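Local coordinates for protein EpsJ (Vibrio vulnificus, PDB 2RET) that is a pseudopilin that pairs with the pseudopilin EpsI and probably forms part of the pseudopilus tip in the type 2 secretion system, at residues L25-S30 / T116-D121; L52-Y57 / V127-G132; G89-I92 / L97-V100; K93-E98 / T154-G159; N137-S140 / L145-A148. All blocks are in the same frame, centred on the assembly; numbering follows the deposited sequence.

Contact 1. Residues L25-S30 / T116-D121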
# COMPACT_ATOMS: atom_id res chain seq x y z
N LEU B 25 -5.63 9.57 -26.88
CA LEU B 25 -6.03 8.37 -26.14
C LEU B 25 -5.10 8.12 -24.97
O LEU B 25 -5.53 7.63 -23.92
CB LEU B 25 -6.04 7.13 -27.05
CG LEU B 25 -7.16 6.99 -28.10
CD1 LEU B 25 -6.95 5.77 -28.94
CD2 LEU B 25 -8.52 6.94 -27.45
N VAL B 26 -3.81 8.41 -25.17
CA VAL B 26 -2.83 8.29 -24.09
C VAL B 26 -3.18 9.22 -22.95
O VAL B 26 -3.20 8.81 -21.81
CB VAL B 26 -1.36 8.51 -24.60
CG1 VAL B 26 -0.35 8.72 -23.43
CG2 VAL B 26 -0.94 7.36 -25.46
N MSE B 27 -3.45 10.47 -23.26
CA MSE B 27 -3.89 11.48 -22.28
C MSE B 27 -5.16 11.09 -21.52
O MSE B 27 -5.23 11.22 -20.30
CB MSE B 27 -4.08 12.81 -22.98
CG MSE B 27 -4.38 13.95 -22.02
SE MSE B 27 -2.82 14.52 -20.96
CE MSE B 27 -2.24 15.87 -22.30
N MSE B 28 -6.15 10.62 -22.24
CA MSE B 28 -7.41 10.16 -21.64
C MSE B 28 -7.26 8.92 -20.80
O MSE B 28 -7.95 8.77 -19.80
CB MSE B 28 -8.43 9.86 -22.72
CG MSE B 28 -8.74 11.07 -23.56
SE MSE B 28 -10.02 10.65 -24.97
CE MSE B 28 -11.40 9.71 -23.96
N ASP B 29 -6.37 8.03 -21.21
CA ASP B 29 -6.03 6.85 -20.42
C ASP B 29 -5.43 7.30 -19.12
O ASP B 29 -5.77 6.77 -18.05
CB ASP B 29 -5.03 5.92 -21.14
CG ASP B 29 -5.68 4.70 -21.79
OD1 ASP B 29 -6.75 4.28 -21.39
OD2 ASP B 29 -5.06 4.07 -22.68
N SER B 30 -4.54 8.28 -19.20
CA SER B 30 -3.85 8.75 -18.00
C SER B 30 -4.85 9.32 -16.99
O SER B 30 -4.68 9.11 -15.79
CB SER B 30 -2.75 9.78 -18.33
OG SER B 30 -3.28 11.09 -18.67
N THR B 116 -5.50 22.15 -22.90
CA THR B 116 -4.83 21.45 -23.96
C THR B 116 -5.81 21.11 -25.08
O THR B 116 -6.72 20.29 -24.87
CB THR B 116 -4.22 20.17 -23.42
OG1 THR B 116 -3.31 20.51 -22.38
CG2 THR B 116 -3.46 19.40 -24.53
N PRO B 117 -5.61 21.70 -26.28
CA PRO B 117 -6.29 21.19 -27.50
C PRO B 117 -5.84 19.77 -27.82
O PRO B 117 -4.76 19.58 -28.36
CB PRO B 117 -5.85 22.14 -28.61
CG PRO B 117 -4.91 23.11 -28.01
CD PRO B 117 -4.70 22.83 -26.56
N LEU B 118 -6.69 18.80 -27.53
CA LEU B 118 -6.30 17.41 -27.64
C LEU B 118 -6.64 16.76 -29.00
O LEU B 118 -5.88 15.92 -29.54
CB LEU B 118 -6.98 16.65 -26.50
CG LEU B 118 -6.33 15.36 -26.03
CD1 LEU B 118 -4.78 15.53 -25.74
CD2 LEU B 118 -7.06 14.91 -24.80
N LEU B 119 -7.79 17.12 -29.55
CA LEU B 119 -8.28 16.45 -30.74
C LEU B 119 -9.29 17.30 -31.51
O LEU B 119 -10.34 17.64 -31.02
CB LEU B 119 -8.89 15.09 -30.32
CG LEU B 119 -9.16 13.97 -31.30
CD1 LEU B 119 -7.88 13.45 -31.90
CD2 LEU B 119 -9.91 12.88 -30.52
N SER B 120 -8.93 17.61 -32.75
CA SER B 120 -9.75 18.39 -33.65
C SER B 120 -10.81 17.50 -34.29
O SER B 120 -10.76 16.29 -34.22
CB SER B 120 -8.88 19.03 -34.72
OG SER B 120 -8.24 17.99 -35.44
N ASP B 121 -11.80 18.13 -34.87
CA ASP B 121 -12.91 17.42 -35.51
C ASP B 121 -13.57 16.36 -34.63
O ASP B 121 -13.75 15.20 -35.04
CB ASP B 121 -12.46 16.84 -36.85
CG ASP B 121 -12.27 17.91 -37.93
OD1 ASP B 121 -12.69 19.08 -37.76
OD2 ASP B 121 -11.71 17.54 -38.97

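Contact 2. Residues L52-Y57 / V127-G132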
# COMPACT_ATOMS: atom_id res chain seq x y z
N LEU B 52 -18.19 13.41 -9.54
CA LEU B 52 -18.11 13.56 -11.01
C LEU B 52 -19.10 14.64 -11.46
O LEU B 52 -20.27 14.58 -11.11
CB LEU B 52 -18.46 12.27 -11.78
CG LEU B 52 -17.57 11.02 -11.75
CD1 LEU B 52 -18.41 9.76 -12.02
CD2 LEU B 52 -16.42 11.10 -12.72
N HIS B 53 -18.60 15.60 -12.23
CA HIS B 53 -19.41 16.67 -12.75
C HIS B 53 -19.61 16.35 -14.24
O HIS B 53 -18.66 16.06 -14.94
CB HIS B 53 -18.73 18.04 -12.58
CG HIS B 53 -18.27 18.33 -11.18
ND1 HIS B 53 -18.97 19.14 -10.31
CD2 HIS B 53 -17.17 17.91 -10.51
CE1 HIS B 53 -18.31 19.21 -9.17
NE2 HIS B 53 -17.22 18.47 -9.27
N TRP B 54 -20.85 16.40 -14.67
CA TRP B 54 -21.25 15.94 -15.99
C TRP B 54 -22.53 16.68 -16.39
O TRP B 54 -23.60 16.42 -15.86
CB TRP B 54 -21.50 14.42 -16.01
CG TRP B 54 -22.09 13.91 -17.32
CD1 TRP B 54 -23.33 13.31 -17.49
CD2 TRP B 54 -21.49 13.94 -18.61
NE1 TRP B 54 -23.51 12.98 -18.81
CE2 TRP B 54 -22.40 13.35 -19.52
CE3 TRP B 54 -20.28 14.42 -19.10
CZ2 TRP B 54 -22.14 13.25 -20.87
CZ3 TRP B 54 -20.00 14.30 -20.43
CH2 TRP B 54 -20.92 13.71 -21.31
N ALA B 55 -22.39 17.64 -17.30
CA ALA B 55 -23.55 18.48 -17.67
C ALA B 55 -23.31 19.16 -18.98
O ALA B 55 -22.17 19.37 -19.38
CB ALA B 55 -23.86 19.53 -16.58
N ASP B 56 -24.40 19.50 -19.66
CA ASP B 56 -24.35 20.37 -20.83
C ASP B 56 -23.68 21.67 -20.43
O ASP B 56 -23.95 22.21 -19.36
CB ASP B 56 -25.76 20.64 -21.35
CG ASP B 56 -26.30 19.52 -22.23
OD1 ASP B 56 -25.54 18.75 -22.86
OD2 ASP B 56 -27.51 19.39 -22.29
N TYR B 57 -22.77 22.15 -21.28
CA TYR B 57 -22.14 23.45 -21.11
C TYR B 57 -21.18 23.55 -19.89
O TYR B 57 -20.66 24.62 -19.63
CB TYR B 57 -23.18 24.58 -21.12
CG TYR B 57 -24.31 24.31 -22.09
CD1 TYR B 57 -25.64 24.33 -21.67
CD2 TYR B 57 -24.06 23.97 -23.42
CE1 TYR B 57 -26.69 24.05 -22.56
CE2 TYR B 57 -25.10 23.68 -24.30
CZ TYR B 57 -26.42 23.72 -23.86
OH TYR B 57 -27.45 23.43 -24.70
N VAL B 127 -20.71 10.46 -22.14
CA VAL B 127 -20.21 9.63 -21.06
C VAL B 127 -21.37 8.92 -20.39
O VAL B 127 -22.43 9.51 -20.18
CB VAL B 127 -19.41 10.45 -20.02
CG1 VAL B 127 -18.91 9.53 -18.88
CG2 VAL B 127 -18.16 11.14 -20.68
N ARG B 128 -21.16 7.63 -20.11
CA ARG B 128 -22.13 6.79 -19.43
C ARG B 128 -21.47 6.13 -18.24
O ARG B 128 -20.28 5.90 -18.22
CB ARG B 128 -22.69 5.76 -20.36
CG ARG B 128 -23.63 6.34 -21.39
CD ARG B 128 -23.65 5.50 -22.62
NE ARG B 128 -24.68 4.49 -22.52
CZ ARG B 128 -24.52 3.17 -22.65
NH1 ARG B 128 -23.32 2.62 -22.89
NH2 ARG B 128 -25.58 2.39 -22.53
N PHE B 129 -22.28 5.83 -17.24
CA PHE B 129 -21.81 5.41 -15.95
C PHE B 129 -22.48 4.10 -15.63
O PHE B 129 -23.71 3.96 -15.74
CB PHE B 129 -22.18 6.48 -14.92
CG PHE B 129 -21.78 7.87 -15.33
CD1 PHE B 129 -22.69 8.70 -15.97
CD2 PHE B 129 -20.49 8.32 -15.11
CE1 PHE B 129 -22.34 9.98 -16.36
CE2 PHE B 129 -20.11 9.60 -15.50
CZ PHE B 129 -21.04 10.45 -16.11
N TYR B 130 -21.66 3.13 -15.27
CA TYR B 130 -22.14 1.84 -14.85
C TYR B 130 -22.44 1.84 -13.36
O TYR B 130 -21.52 1.95 -12.53
CB TYR B 130 -21.14 0.73 -15.17
CG TYR B 130 -21.75 -0.65 -15.03
CD1 TYR B 130 -22.80 -1.05 -15.85
CD2 TYR B 130 -21.29 -1.55 -14.09
CE1 TYR B 130 -23.37 -2.30 -15.74
CE2 TYR B 130 -21.86 -2.81 -13.98
CZ TYR B 130 -22.90 -3.17 -14.80
OH TYR B 130 -23.47 -4.41 -14.69
N ASP B 131 -23.72 1.67 -13.04
CA ASP B 131 -24.19 1.75 -11.68
C ASP B 131 -24.31 0.38 -11.03
O ASP B 131 -24.87 0.26 -9.96
CB ASP B 131 -25.53 2.51 -11.62
CG ASP B 131 -26.75 1.66 -12.04
OD1 ASP B 131 -26.65 0.44 -12.25
OD2 ASP B 131 -27.84 2.25 -12.15
N GLY B 132 -23.77 -0.65 -11.68
CA GLY B 132 -23.72 -1.99 -11.12
C GLY B 132 -24.66 -2.91 -11.86
O GLY B 132 -24.43 -4.12 -11.92

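Contact 3. Residues G89-I92 / L97-V100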
# COMPACT_ATOMS: atom_id res chain seq x y z
N GLY B 89 -10.70 18.27 -16.54
CA GLY B 89 -11.97 18.14 -17.25
C GLY B 89 -11.83 18.07 -18.75
O GLY B 89 -10.78 18.26 -19.29
N TYR B 90 -12.92 17.73 -19.43
CA TYR B 90 -12.92 17.65 -20.89
C TYR B 90 -14.15 18.42 -21.38
O TYR B 90 -15.19 18.46 -20.71
CB TYR B 90 -12.96 16.18 -21.38
CG TYR B 90 -11.66 15.43 -21.19
CD1 TYR B 90 -11.26 14.96 -19.94
CD2 TYR B 90 -10.80 15.22 -22.26
CE1 TYR B 90 -10.04 14.30 -19.79
CE2 TYR B 90 -9.62 14.57 -22.11
CZ TYR B 90 -9.24 14.11 -20.88
OH TYR B 90 -8.05 13.46 -20.80
N ARG B 91 -14.01 19.06 -22.52
CA ARG B 91 -15.11 19.78 -23.14
C ARG B 91 -14.89 19.86 -24.63
O ARG B 91 -13.77 19.59 -25.11
CB ARG B 91 -15.17 21.19 -22.57
CG ARG B 91 -13.93 21.96 -22.85
CD ARG B 91 -14.04 23.36 -22.43
NE ARG B 91 -12.96 24.14 -23.02
CZ ARG B 91 -12.38 25.18 -22.42
NH1 ARG B 91 -12.76 25.57 -21.21
NH2 ARG B 91 -11.41 25.84 -23.04
N ILE B 92 -15.92 20.25 -25.37
CA ILE B 92 -15.80 20.54 -26.79
C ILE B 92 -15.85 22.06 -27.00
O ILE B 92 -16.74 22.73 -26.49
CB ILE B 92 -16.90 19.86 -27.66
CG1 ILE B 92 -16.95 18.34 -27.42
CG2 ILE B 92 -16.73 20.19 -29.19
CD1 ILE B 92 -15.76 17.58 -27.95
N LEU B 97 -12.00 18.65 -29.04
CA LEU B 97 -11.88 18.16 -27.68
C LEU B 97 -10.68 18.87 -27.02
O LEU B 97 -9.58 18.93 -27.56
CB LEU B 97 -11.74 16.61 -27.64
CG LEU B 97 -11.81 15.99 -26.23
CD1 LEU B 97 -13.25 16.03 -25.73
CD2 LEU B 97 -11.26 14.56 -26.24
N GLU B 98 -10.95 19.46 -25.86
CA GLU B 98 -9.98 20.15 -25.05
C GLU B 98 -9.96 19.51 -23.69
O GLU B 98 -10.99 19.11 -23.21
CB GLU B 98 -10.38 21.61 -24.91
CG GLU B 98 -10.28 22.33 -26.24
CD GLU B 98 -10.37 23.81 -26.13
OE1 GLU B 98 -10.95 24.35 -25.16
OE2 GLU B 98 -9.85 24.46 -27.04
N ARG B 99 -8.77 19.41 -23.10
CA ARG B 99 -8.57 18.91 -21.74
C ARG B 99 -8.12 20.07 -20.88
O ARG B 99 -7.27 20.85 -21.29
CB ARG B 99 -7.51 17.81 -21.71
CG ARG B 99 -7.26 17.21 -20.29
CD ARG B 99 -5.80 17.29 -19.97
NE ARG B 99 -5.44 16.45 -18.86
CZ ARG B 99 -4.25 16.44 -18.28
NH1 ARG B 99 -3.27 17.22 -18.70
NH2 ARG B 99 -4.04 15.64 -17.26
N VAL B 100 -8.76 20.21 -19.72
CA VAL B 100 -8.49 21.30 -18.82
C VAL B 100 -7.94 20.71 -17.54
O VAL B 100 -8.39 19.69 -17.10
CB VAL B 100 -9.73 22.15 -18.48
CG1 VAL B 100 -9.29 23.41 -17.70
CG2 VAL B 100 -10.56 22.52 -19.77

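Contact 4. Residues K93-E98 / T154-G159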
# COMPACT_ATOMS: atom_id res chain seq x y z
N LYS B 93 -14.89 22.58 -27.74
CA LYS B 93 -14.93 23.95 -28.22
C LYS B 93 -14.66 23.98 -29.70
O LYS B 93 -13.58 23.63 -30.13
CB LYS B 93 -13.90 24.80 -27.50
CG LYS B 93 -14.44 25.40 -26.24
CD LYS B 93 -15.31 26.58 -26.58
CE LYS B 93 -16.55 26.56 -25.74
NZ LYS B 93 -17.58 27.53 -26.19
N ASP B 94 -15.68 24.38 -30.45
CA ASP B 94 -15.62 24.49 -31.89
C ASP B 94 -15.07 23.23 -32.54
O ASP B 94 -14.08 23.25 -33.26
CB ASP B 94 -14.87 25.75 -32.27
CG ASP B 94 -15.69 27.02 -31.98
OD1 ASP B 94 -16.83 27.17 -32.53
OD2 ASP B 94 -15.21 27.87 -31.20
N GLU B 95 -15.77 22.13 -32.22
CA GLU B 95 -15.44 20.79 -32.68
C GLU B 95 -14.01 20.35 -32.34
O GLU B 95 -13.41 19.55 -33.04
CB GLU B 95 -15.77 20.69 -34.17
CG GLU B 95 -17.28 20.73 -34.40
CD GLU B 95 -17.70 20.66 -35.86
OE1 GLU B 95 -16.85 20.95 -36.76
OE2 GLU B 95 -18.89 20.34 -36.10
N ARG B 96 -13.48 20.90 -31.25
CA ARG B 96 -12.24 20.44 -30.67
C ARG B 96 -12.50 19.85 -29.28
O ARG B 96 -13.13 20.50 -28.43
CB ARG B 96 -11.27 21.60 -30.45
CG ARG B 96 -10.37 21.96 -31.58
CD ARG B 96 -9.30 22.95 -31.05
NE ARG B 96 -9.88 23.98 -30.18
CZ ARG B 96 -10.36 25.17 -30.60
NH1 ARG B 96 -10.31 25.53 -31.88
NH2 ARG B 96 -10.88 26.01 -29.72
N LEU B 97 -12.00 18.65 -29.04
CA LEU B 97 -11.88 18.16 -27.68
C LEU B 97 -10.68 18.87 -27.02
O LEU B 97 -9.58 18.93 -27.56
CB LEU B 97 -11.74 16.61 -27.64
CG LEU B 97 -11.81 15.99 -26.23
CD1 LEU B 97 -13.25 16.03 -25.73
CD2 LEU B 97 -11.26 14.56 -26.24
N GLU B 98 -10.95 19.46 -25.86
CA GLU B 98 -9.98 20.15 -25.05
C GLU B 98 -9.96 19.51 -23.69
O GLU B 98 -10.99 19.11 -23.21
CB GLU B 98 -10.38 21.61 -24.91
CG GLU B 98 -10.28 22.33 -26.24
CD GLU B 98 -10.37 23.81 -26.13
OE1 GLU B 98 -10.95 24.35 -25.16
OE2 GLU B 98 -9.85 24.46 -27.04
N THR B 154 -17.42 11.25 -30.88
CA THR B 154 -17.90 11.21 -32.24
C THR B 154 -16.94 12.11 -33.03
O THR B 154 -16.92 13.34 -32.87
CB THR B 154 -19.36 11.71 -32.33
OG1 THR B 154 -20.17 10.94 -31.43
CG2 THR B 154 -19.94 11.65 -33.83
N LEU B 155 -16.12 11.44 -33.85
CA LEU B 155 -15.21 12.08 -34.75
C LEU B 155 -15.88 12.28 -36.13
O LEU B 155 -16.64 11.44 -36.60
CB LEU B 155 -13.93 11.26 -34.90
CG LEU B 155 -13.13 10.78 -33.68
CD1 LEU B 155 -11.67 10.46 -34.08
CD2 LEU B 155 -13.21 11.75 -32.52
N LYS B 156 -15.57 13.40 -36.75
CA LYS B 156 -16.06 13.76 -38.06
C LYS B 156 -15.71 12.72 -39.13
O LYS B 156 -16.52 12.40 -39.99
CB LYS B 156 -15.46 15.11 -38.48
CG LYS B 156 -16.15 16.33 -37.83
CD LYS B 156 -16.41 17.46 -38.90
CE LYS B 156 -17.75 18.22 -38.68
NZ LYS B 156 -18.17 19.05 -39.91
N ASP B 157 -14.49 12.22 -39.03
CA ASP B 157 -13.95 11.26 -39.97
C ASP B 157 -14.23 9.81 -39.54
O ASP B 157 -14.80 9.03 -40.28
CB ASP B 157 -12.46 11.52 -40.22
CG ASP B 157 -11.66 11.81 -38.94
OD1 ASP B 157 -12.19 11.80 -37.81
OD2 ASP B 157 -10.45 12.09 -39.07
N TYR B 158 -13.87 9.45 -38.33
CA TYR B 158 -13.96 8.04 -37.91
C TYR B 158 -15.33 7.62 -37.32
O TYR B 158 -15.60 6.42 -37.21
CB TYR B 158 -12.82 7.74 -36.93
CG TYR B 158 -11.48 7.70 -37.64
CD1 TYR B 158 -11.20 6.68 -38.53
CD2 TYR B 158 -10.51 8.67 -37.43
CE1 TYR B 158 -9.99 6.62 -39.20
CE2 TYR B 158 -9.27 8.62 -38.10
CZ TYR B 158 -9.03 7.59 -38.97
OH TYR B 158 -7.81 7.49 -39.66
N GLY B 159 -16.19 8.59 -37.02
CA GLY B 159 -17.46 8.33 -36.33
C GLY B 159 -17.26 8.11 -34.82
O GLY B 159 -16.32 8.63 -34.21

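Contact 5. Residues N137-S140 / L145-A148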
# COMPACT_ATOMS: atom_id res chain seq x y z
N ASN B 137 -27.00 7.78 -17.68
CA ASN B 137 -26.54 8.99 -18.36
C ASN B 137 -26.18 10.14 -17.40
O ASN B 137 -25.84 11.24 -17.81
CB ASN B 137 -27.59 9.41 -19.42
CG ASN B 137 -27.94 8.25 -20.40
OD1 ASN B 137 -27.09 7.38 -20.70
ND2 ASN B 137 -29.19 8.23 -20.91
N GLU B 138 -26.23 9.87 -16.10
CA GLU B 138 -25.80 10.87 -15.15
C GLU B 138 -25.28 10.16 -13.92
O GLU B 138 -25.55 8.99 -13.71
CB GLU B 138 -26.97 11.78 -14.79
CG GLU B 138 -27.85 11.19 -13.74
CD GLU B 138 -29.26 11.68 -13.82
OE1 GLU B 138 -29.96 11.30 -14.79
OE2 GLU B 138 -29.68 12.43 -12.92
N TRP B 139 -24.56 10.88 -13.08
CA TRP B 139 -24.06 10.31 -11.84
C TRP B 139 -24.30 11.26 -10.68
O TRP B 139 -23.62 12.28 -10.54
CB TRP B 139 -22.58 9.96 -11.94
CG TRP B 139 -22.21 9.06 -10.82
CD1 TRP B 139 -21.56 9.39 -9.67
CD2 TRP B 139 -22.58 7.69 -10.70
NE1 TRP B 139 -21.46 8.31 -8.85
CE2 TRP B 139 -22.07 7.24 -9.45
CE3 TRP B 139 -23.28 6.80 -11.51
CZ2 TRP B 139 -22.24 5.93 -9.01
CZ3 TRP B 139 -23.42 5.49 -11.08
CH2 TRP B 139 -22.91 5.08 -9.84
N SER B 140 -25.26 10.92 -9.83
CA SER B 140 -25.63 11.83 -8.77
C SER B 140 -25.34 11.23 -7.39
O SER B 140 -25.66 11.83 -6.39
CB SER B 140 -27.08 12.28 -8.93
OG SER B 140 -27.94 11.18 -9.18
N LEU B 145 -18.01 6.28 -6.53
CA LEU B 145 -17.86 6.46 -7.97
C LEU B 145 -18.61 5.33 -8.65
O LEU B 145 -18.88 4.32 -8.01
CB LEU B 145 -16.39 6.45 -8.40
CG LEU B 145 -15.54 7.70 -8.07
CD1 LEU B 145 -14.08 7.37 -8.15
CD2 LEU B 145 -15.89 8.91 -9.00
N PRO B 146 -18.96 5.49 -9.93
CA PRO B 146 -19.48 4.33 -10.66
C PRO B 146 -18.37 3.28 -10.83
O PRO B 146 -17.20 3.65 -10.94
CB PRO B 146 -19.89 4.92 -12.02
CG PRO B 146 -18.96 6.07 -12.19
CD PRO B 146 -18.86 6.67 -10.81
N ALA B 147 -18.72 2.00 -10.86
CA ALA B 147 -17.74 0.92 -11.02
C ALA B 147 -16.93 1.07 -12.35
O ALA B 147 -15.77 0.67 -12.43
CB ALA B 147 -18.45 -0.49 -10.94
N ALA B 148 -17.57 1.65 -13.36
CA ALA B 148 -16.99 1.87 -14.69
C ALA B 148 -17.60 3.11 -15.37
O ALA B 148 -18.70 3.54 -15.05
CB ALA B 148 -17.17 0.64 -15.57

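Contact 1. Residues L25-S30 / T116-D121
M27 and L118 carry the contact between the N-terminal helix 10-32 and strand 114-119, the edge strand of the larger antiparallel sheet, in the helix-on-sheet packing of the pilin fold. The helix axis passes the strand axis at 9.6 Å, their directions 113° apart, so the space between them is bridged by side chains. M27, a selenomethionine, starts toward the sheet. Its CB lies 3.9 Å from L118 CD1, and the next carbon, CG, is 4.0 Å from L118 CD2, so both methyls of the leucine fork rest against the root of the chain. CG stands anti to the backbone N (chi1 -174°), and bends at chi2 and chi3 then turn the selenium away from L118. The SE atom passes the guanidinium end of R99, and the terminal CE finishes 4.3 Å from T116 CG2, so this one side chain spans two residues of the edge strand. L118 also touches Y90 and A24, which extend the apolar patch over the sheet and back onto the helix. The leucine is presented by a classic beta bulge: two successive residues, L118 and L119, sit opposite the single residue L97, and the backbones of both bond to it. Around the edge of the contact, T116 packs on R23 of a second copy of the protein, and L25 touches M19 of the EpsI chain. M28, also a selenomethionine, has a slight part: M28 CG approaches L118 CD2 at 4.4 Å.

Contact 2. Residues L52-Y57 / V127-G132
W54 and F129 form a T-shaped aromatic pair, the edge of the phenylalanine pointing at the face of the indole. The five-membered ring of W54 and the ring of F129 have centroids 5.2 Å apart and planes at 74°. At the rim, F129 CE1 comes to 3.7 Å from W54 CD1, while F129 CZ lies 3.8 Å from W54 CG. The second kind of interaction is CH-pi. V127 CB sits 3.8 Å from the centroid of the six-membered ring of W54, 11° off its normal, on the same face that F129 meets. The main chain comes closer still, V127 N lying 3.4 Å from W54 CH2. One indole face thus takes a ring edge over its five-membered half and a valine, backbone included, over its benzene half. A chi1 of 173° sets the indole of W54 opposite its own N, beside the carbonyl carbon, and carries the ring out toward strand 122-130. Plain apolar touches complete the set: W54 CZ3 to V127 CG2 at 3.7 Å, and L52 CD1 to F129 CE2 at 3.9 Å, where the two side chains run alongside one another, pointing opposite ways. The polar corner of the indole is used elsewhere, NE1 making a weak hydrogen bond to the carbonyl of N137. I149 packs on V127 and F129, and I66 on W54, so each sheet backs its own part of the interface. The two strands belong to different sheets, which implies that their union at this point depends on apolar and aromatic surface rather than on backbone pairing.

Contact 3. Residues G89-I92 / L97-V100
E98 OE1 is gripped by two nitrogens of R91: NH2 at 2.6 Å and NE at 2.9 Å. The arginine comes side-on, keeping the oxygen close to its guanidinium plane. NE uses the anti lone pair of OE1, whereas NH2 meets it nearly along the C-O bond; the two flat groups are turned 39° apart. R91 places CG between its backbone N and carbonyl carbon (chi1 62°), then runs extended over the neighbouring strand. V100 CG2 lies over one guanidinium face, 4.0 Å from R91 NH1, and NH1 itself bonds to the carbonyl of L59. On the other side of the sheet, R99 CG sits over the Y90 ring, 4.1 Å from its centroid, in a CH-pi contact. The Y90 hydroxyl and R99 NH2 share the carboxylate of D31 on the helix. Farther along the same side, I92 CD1 touches L97 CD1 at 3.7 Å. Backbone bonds join G89 with V100, for example G89 N to V100 O at 2.8 Å, and R91 with E98. These alternate with the non-hydrogen-bonded pairs Y90-R99 and I92-L97, the regular ladder of an antiparallel beta hairpin, here strands 79-93 and 96-102, the latter beside edge strand 114-119 of the larger sheet in this pilin-like fold.

Contact 4. Residues K93-E98 / T154-G159
E95 and K156 meet at the protein surface, linking two turns through a single ion pair. The carboxylate stands against the end of the lysine chain: K156 CE is 3.5 Å from E95 OE1 and equally 3.5 Å from E95 OE2. The ammonium lies farther out, with K156 NZ 3.9 Å from E95 OE1, so the salt bridge is a long one and its attraction is probably modest. The two chains cross at about a right angle. E95 is extended beyond CG, while K156 bends at chi2 and chi3 to bring its methylene end across the carboxylate. Behind E95, the turn is closed by a reciprocal pair of backbone bonds, R96 N to K93 O at 3.0 Å and K93 N to R96 O at 2.8 Å. D94 and E95 between them both have positive phi, as in a type I' turn, and the backbone of E95 is also bonded to V122. R96 folds back along its strand, its NE and NH2 reaching E98 OE2 from one face of the carboxylate, with NE at 3.2 Å. Behind K156, the backbones of L155 and G159 bond to each other in both directions around three residues of helical phi and psi. There Y158 N bonds to D157 OD1 at 2.9 Å, and D157 OD2 forms a salt bridge with R17 of the helix. Beyond, Y158 OH is hydrogen-bonded to E12 of the EpsI chain. The arrangement is that of two tight beta-hairpin turns, one from each sheet, standing side by side.

Contact 5. Residues N137-S140 / L145-A148
L145 brings its main chain, not its side chain, to the indole of W139: the carbonyl carbon L145 C lies 3.7 Å from W139 CZ2. Its side chain leaves the backbone away from W139 and packs on I35, L37 and L52. P146 follows and carries most of the contact. P146 N is 3.4 Å from W139 CZ2, and the pyrrolidine lies across the indole, with its carbons distributed over both rings. P146 CD sits 3.6 Å from the centroid of the five-membered ring of W139, 16° off the normal, a CH-pi contact over the face. P146 CB reaches the other half of the indole, 3.7 Å from W139 CZ3. A CD next to a proline nitrogen carries somewhat polarised hydrogens, which would probably strengthen such a contact with the pi cloud. At W139 a chi1 of -165° swings the ring to the side of the residue's own carbonyl carbon, and its rotation is fixed further by a hydrogen bond from NE1 to the carbonyl of T144, just ahead of L145. L52 touches both W139 and P146, and F129 also packs on the proline. A147 packs on L30 of the EpsI chain, and at A148 the connection ends and strand 148-155 begins. The whole is a tryptophan-proline CH-pi contact that folds the long connection between strands 135-136 and 148-155 back on itself, where strand 49-56 of the larger sheet and strand 122-130 of the smaller one come together.

How the contacts relate
Contacts 1, 3 and 4 cluster, with centres about 8 to 11 Å apart; contacts 2 and 5 form a second group, centres about 6 Å apart, on the opposite side of the chain's centre from contact 1. Contact 3 is a hairpin of the larger sheet, next to its edge strand 114-119. Contact 1 lays the helix on that edge, and contact 4 shares L97 and E98 with contact 3 while reaching to the smaller sheet. Contact 2 joins the two sheets at the other end, where contact 5 adjoins it. Along the chain, contact 3 is nested inside contacts 1 and 2, and contact 5 inside contact 4; contacts 1, 2 and 4 cross one another, so helix and both sheets are interlocked into one pilin-like body.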